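Local atomic coordinates of exocyst complex component EXO70 (Saccharomyces cerevisiae, PDB entry 2B1E), a protein that forms part of the exocyst, the complex that tethers secretory vesicles to sites of exocytosis, and plays a role in assembling that complex. Residues Leu38-Asp49 / Ala122-Asn133. Residues are numbered along the deposited sequence; the frame is centred on the assembly and turned at random.
Sequences LKQYTQVVHKLD and ALSWILDYFHGN
A122 meets L38 where two nearly parallel helices, their axes 10.9 Å apart, run side by side near the N-terminal end of this long helical rod. Its small methyl suits the place, letting L38 CD2 come within 3.6 Å of CB; I126 CG1, one turn on, lies 4.2 Å from L38 CD2, and I126 also packs on F90 of helix 66-94. W125 is the broad connector. With CG anti to the backbone N (chi1 -172°), its indole extends across to the other helix, where K39 lays CG over the centre of the six-membered ring, a CH-pi contact 3.6 Å from the centroid, while L38 CG lies near CD1. In the indole plane, NE1 donates a nearly straight bond (164°) to T42 OG1 at 2.8 Å. Threonine fits because OG1 also donates to K39 O, passing the indole's bond on to the backbone, and its carbon CB rests 3.7 Å from Y129 CD1. A valine in place of T42 would probably keep much of this bulk but leave the indole N-H without its acceptor. Y129 fills the middle: V45 CG1 packs against its hydroxyl end, H46 CE1 comes within 3.4 Å of Y129 CE1 with the two rings inclined at 31°, and the hydroxyl bonds to E83 of helix 66-94. N133 ends the segment, its ND2 bonding to Y129 O and weakly to a water. That water donates to D49 OD2, 2.8 Å away, and to Y129 OH, and also bonds to H46 ND1. Apolar contacts at the start, one direct hydrogen bond at W125 and a shared water at the far end thus link the helices.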
loop_
_atom_site.group_PDB
_atom_site.type_symbol
_atom_site.label_atom_id
_atom_site.label_comp_id
_atom_site.label_asym_id
_atom_site.label_seq_id
_atom_site.Cartn_x
_atom_site.Cartn_y
_atom_site.Cartn_z
ATOM N N LEU A 38 15.878 -51.359 -13.167
ATOM C CA LEU A 38 15.334 -51.053 -11.836
ATOM C C LEU A 38 14.179 -51.938 -11.358
ATOM O O LEU A 38 14.216 -52.468 -10.243
ATOM C CB LEU A 38 14.917 -49.578 -11.762
ATOM C CG LEU A 38 14.273 -49.098 -10.452
ATOM C CD1 LEU A 38 15.227 -49.323 -9.305
ATOM C CD2 LEU A 38 13.914 -47.615 -10.557
ATOM N N LYS A 39 13.151 -52.104 -12.183
ATOM C CA LYS A 39 12.022 -52.934 -11.776
ATOM C C LYS A 39 12.466 -54.384 -11.538
ATOM O O LYS A 39 12.062 -55.011 -10.552
ATOM C CB LYS A 39 10.917 -52.866 -12.832
ATOM C CG LYS A 39 10.346 -51.456 -13.024
ATOM C CD LYS A 39 9.166 -51.445 -13.991
ATOM C CE LYS A 39 9.561 -51.874 -15.401
ATOM N NZ LYS A 39 10.391 -50.864 -16.136
ATOM N N GLN A 40 13.321 -54.900 -12.422
ATOM C CA GLN A 40 13.832 -56.272 -12.309
ATOM C C GLN A 40 14.681 -56.417 -11.051
ATOM O O GLN A 40 14.671 -57.464 -10.385
ATOM C CB GLN A 40 14.700 -56.637 -13.525
ATOM C CG GLN A 40 13.961 -56.778 -14.847
ATOM C CD GLN A 40 13.320 -55.486 -15.304
ATOM O OE1 GLN A 40 13.938 -54.417 -15.261
ATOM N NE2 GLN A 40 12.068 -55.575 -15.751
ATOM N N TYR A 41 15.430 -55.359 -10.750
ATOM C CA TYR A 41 16.297 -55.325 -9.580
ATOM C C TYR A 41 15.449 -55.423 -8.306
ATOM O O TYR A 41 15.705 -56.275 -7.458
ATOM C CB TYR A 41 17.135 -54.030 -9.582
ATOM C CG TYR A 41 18.213 -53.950 -8.511
ATOM C CD1 TYR A 41 19.547 -54.274 -8.796
ATOM C CD2 TYR A 41 17.902 -53.532 -7.218
ATOM C CE1 TYR A 41 20.540 -54.176 -7.816
ATOM C CE2 TYR A 41 18.879 -53.435 -6.235
ATOM C CZ TYR A 41 20.193 -53.756 -6.536
ATOM O OH TYR A 41 21.149 -53.662 -5.549
ATOM N N THR A 42 14.439 -54.572 -8.158
ATOM C CA THR A 42 13.618 -54.654 -6.953
ATOM C C THR A 42 12.881 -55.982 -6.893
ATOM O O THR A 42 12.540 -56.462 -5.806
ATOM C CB THR A 42 12.579 -53.527 -6.853
ATOM O OG1 THR A 42 11.723 -53.554 -7.999
ATOM C CG2 THR A 42 13.268 -52.171 -6.737
ATOM N N GLN A 43 12.632 -56.579 -8.056
ATOM C CA GLN A 43 11.941 -57.860 -8.092
ATOM C C GLN A 43 12.833 -58.947 -7.499
ATOM O O GLN A 43 12.357 -59.849 -6.799
ATOM C CB GLN A 43 11.557 -58.226 -9.528
ATOM C CG GLN A 43 10.603 -59.397 -9.595
ATOM C CD GLN A 43 9.389 -59.187 -8.704
ATOM O OE1 GLN A 43 8.677 -58.177 -8.819
ATOM N NE2 GLN A 43 9.146 -60.138 -7.806
ATOM N N VAL A 44 14.129 -58.881 -7.779
ATOM C CA VAL A 44 15.042 -59.870 -7.219
ATOM C C VAL A 44 15.147 -59.681 -5.703
ATOM O O VAL A 44 15.180 -60.652 -4.945
ATOM C CB VAL A 44 16.436 -59.775 -7.853
ATOM C CG1 VAL A 44 17.422 -60.632 -7.062
ATOM C CG2 VAL A 44 16.371 -60.254 -9.300
ATOM N N VAL A 45 15.192 -58.433 -5.249
ATOM C CA VAL A 45 15.261 -58.197 -3.814
ATOM C C VAL A 45 13.979 -58.763 -3.172
ATOM O O VAL A 45 14.026 -59.333 -2.085
ATOM C CB VAL A 45 15.406 -56.698 -3.503
ATOM C CG1 VAL A 45 15.489 -56.481 -2.000
ATOM C CG2 VAL A 45 16.689 -56.156 -4.169
ATOM N N HIS A 46 12.836 -58.618 -3.844
ATOM C CA HIS A 46 11.582 -59.155 -3.297
ATOM C C HIS A 46 11.696 -60.683 -3.149
ATOM O O HIS A 46 11.228 -61.253 -2.161
ATOM C CB HIS A 46 10.373 -58.832 -4.203
ATOM C CG HIS A 46 9.921 -57.402 -4.154
ATOM N ND1 HIS A 46 9.824 -56.688 -2.981
ATOM C CD2 HIS A 46 9.500 -56.566 -5.136
ATOM C CE1 HIS A 46 9.367 -55.475 -3.240
ATOM N NE2 HIS A 46 9.162 -55.376 -4.541
ATOM N N LYS A 47 12.299 -61.345 -4.133
ATOM C CA LYS A 47 12.466 -62.799 -4.072
ATOM C C LYS A 47 13.236 -63.187 -2.814
ATOM O O LYS A 47 12.877 -64.133 -2.124
ATOM C CB LYS A 47 13.228 -63.318 -5.298
ATOM C CG LYS A 47 12.420 -63.393 -6.591
ATOM C CD LYS A 47 11.635 -64.693 -6.669
ATOM C CE LYS A 47 10.906 -64.829 -7.999
ATOM N NZ LYS A 47 10.201 -66.143 -8.101
ATOM N N LEU A 48 14.305 -62.453 -2.523
ATOM C CA LEU A 48 15.128 -62.738 -1.348
ATOM C C LEU A 48 14.341 -62.520 -0.062
ATOM O O LEU A 48 14.412 -63.319 0.878
ATOM C CB LEU A 48 16.363 -61.840 -1.354
ATOM C CG LEU A 48 17.330 -62.039 -2.524
ATOM C CD1 LEU A 48 18.322 -60.886 -2.553
ATOM C CD2 LEU A 48 18.050 -63.374 -2.401
ATOM N N ASP A 49 13.606 -61.415 -0.036
ATOM C CA ASP A 49 12.792 -61.038 1.100
ATOM C C ASP A 49 11.757 -62.124 1.375
ATOM O O ASP A 49 11.602 -62.580 2.514
ATOM C CB ASP A 49 12.092 -59.711 0.802
ATOM C CG ASP A 49 12.102 -58.775 1.984
ATOM O OD1 ASP A 49 12.482 -59.226 3.087
ATOM O OD2 ASP A 49 11.729 -57.594 1.815
ATOM N N ALA A 122 11.291 -43.697 -12.022
ATOM C CA ALA A 122 12.223 -44.376 -11.123
ATOM C C ALA A 122 12.057 -43.918 -9.673
ATOM O O ALA A 122 12.098 -44.728 -8.746
ATOM C CB ALA A 122 13.673 -44.130 -11.581
ATOM N N LEU A 123 11.901 -42.614 -9.479
ATOM C CA LEU A 123 11.724 -42.075 -8.142
ATOM C C LEU A 123 10.473 -42.687 -7.511
ATOM O O LEU A 123 10.511 -43.166 -6.372
ATOM C CB LEU A 123 11.612 -40.547 -8.198
ATOM C CG LEU A 123 12.914 -39.807 -8.535
ATOM C CD1 LEU A 123 12.620 -38.362 -8.904
ATOM C CD2 LEU A 123 13.885 -39.897 -7.345
ATOM N N SER A 124 9.378 -42.700 -8.265
ATOM C CA SER A 124 8.123 -43.258 -7.773
ATOM C C SER A 124 8.234 -44.737 -7.465
ATOM O O SER A 124 7.669 -45.209 -6.475
ATOM C CB SER A 124 6.993 -43.037 -8.787
ATOM O OG SER A 124 6.682 -41.661 -8.897
ATOM N N TRP A 125 8.948 -45.472 -8.318
ATOM C CA TRP A 125 9.121 -46.899 -8.115
ATOM C C TRP A 125 9.864 -47.180 -6.816
ATOM O O TRP A 125 9.550 -48.135 -6.117
ATOM C CB TRP A 125 9.888 -47.525 -9.289
ATOM C CG TRP A 125 9.934 -49.034 -9.250
ATOM C CD1 TRP A 125 10.917 -49.817 -8.712
ATOM C CD2 TRP A 125 8.943 -49.933 -9.759
ATOM N NE1 TRP A 125 10.597 -51.147 -8.852
ATOM C CE2 TRP A 125 9.391 -51.247 -9.491
ATOM C CE3 TRP A 125 7.716 -49.755 -10.410
ATOM C CZ2 TRP A 125 8.653 -52.383 -9.855
ATOM C CZ3 TRP A 125 6.977 -50.889 -10.773
ATOM C CH2 TRP A 125 7.453 -52.184 -10.491
ATOM N N ILE A 126 10.852 -46.349 -6.501
ATOM C CA ILE A 126 11.640 -46.541 -5.297
ATOM C C ILE A 126 10.840 -46.148 -4.057
ATOM O O ILE A 126 10.919 -46.819 -3.024
ATOM C CB ILE A 126 12.989 -45.776 -5.400
ATOM C CG1 ILE A 126 13.855 -46.432 -6.484
ATOM C CG2 ILE A 126 13.745 -45.817 -4.054
ATOM C CD1 ILE A 126 15.127 -45.659 -6.820
ATOM N N LEU A 127 10.055 -45.080 -4.159
ATOM C CA LEU A 127 9.208 -44.666 -3.042
ATOM C C LEU A 127 8.236 -45.788 -2.722
ATOM O O LEU A 127 8.034 -46.136 -1.558
ATOM C CB LEU A 127 8.412 -43.412 -3.398
ATOM C CG LEU A 127 9.220 -42.125 -3.304
ATOM C CD1 LEU A 127 8.505 -41.034 -4.067
ATOM C CD2 LEU A 127 9.433 -41.749 -1.832
ATOM N N ASP A 128 7.623 -46.343 -3.766
ATOM C CA ASP A 128 6.680 -47.440 -3.588
ATOM C C ASP A 128 7.375 -48.660 -3.006
ATOM O O ASP A 128 6.826 -49.351 -2.147
ATOM C CB ASP A 128 6.015 -47.810 -4.914
ATOM C CG ASP A 128 4.893 -46.849 -5.291
ATOM O OD1 ASP A 128 4.086 -46.486 -4.405
ATOM O OD2 ASP A 128 4.807 -46.471 -6.474
ATOM N N TYR A 129 8.583 -48.935 -3.474
ATOM C CA TYR A 129 9.321 -50.070 -2.935
ATOM C C TYR A 129 9.477 -49.914 -1.412
ATOM O O TYR A 129 9.158 -50.821 -0.638
ATOM C CB TYR A 129 10.722 -50.152 -3.557
ATOM C CG TYR A 129 11.557 -51.258 -2.935
ATOM C CD1 TYR A 129 11.484 -52.573 -3.407
ATOM C CD2 TYR A 129 12.366 -51.001 -1.820
ATOM C CE1 TYR A 129 12.195 -53.605 -2.779
ATOM C CE2 TYR A 129 13.068 -52.013 -1.196
ATOM C CZ TYR A 129 12.980 -53.309 -1.676
ATOM O OH TYR A 129 13.678 -54.296 -1.030
ATOM N N PHE A 130 9.979 -48.766 -0.974
ATOM C CA PHE A 130 10.193 -48.579 0.457
ATOM C C PHE A 130 8.925 -48.399 1.281
ATOM O O PHE A 130 8.898 -48.753 2.467
ATOM C CB PHE A 130 11.185 -47.446 0.698
ATOM C CG PHE A 130 12.613 -47.844 0.429
ATOM C CD1 PHE A 130 13.235 -48.817 1.217
ATOM C CD2 PHE A 130 13.323 -47.277 -0.624
ATOM C CE1 PHE A 130 14.547 -49.222 0.955
ATOM C CE2 PHE A 130 14.627 -47.672 -0.891
ATOM C CZ PHE A 130 15.242 -48.648 -0.101
ATOM N N HIS A 131 7.876 -47.855 0.678
ATOM C CA HIS A 131 6.621 -47.723 1.408
ATOM C C HIS A 131 6.092 -49.143 1.554
ATOM O O HIS A 131 5.446 -49.479 2.539
ATOM C CB HIS A 131 5.632 -46.842 0.639
ATOM C CG HIS A 131 5.821 -45.379 0.891
ATOM N ND1 HIS A 131 5.284 -44.739 1.988
ATOM C CD2 HIS A 131 6.557 -44.448 0.236
ATOM C CE1 HIS A 131 5.682 -43.479 1.999
ATOM N NE2 HIS A 131 6.457 -43.277 0.947
ATOM N N GLY A 132 6.402 -49.985 0.574
ATOM C CA GLY A 132 5.960 -51.366 0.623
ATOM C C GLY A 132 6.722 -52.216 1.625
ATOM O O GLY A 132 6.231 -53.268 2.060
ATOM N N ASN A 133 7.916 -51.769 2.004
ATOM C CA ASN A 133 8.747 -52.507 2.953
ATOM C C ASN A 133 8.945 -51.831 4.303
ATOM O O ASN A 133 10.047 -51.847 4.859
ATOM C CB ASN A 133 10.115 -52.805 2.341
ATOM C CG ASN A 133 10.079 -53.992 1.413
ATOM O OD1 ASN A 133 9.845 -55.125 1.846
ATOM N ND2 ASN A 133 10.303 -53.745 0.122
HETATM O O HOH W 1 11.465 -56.417 -0.701
#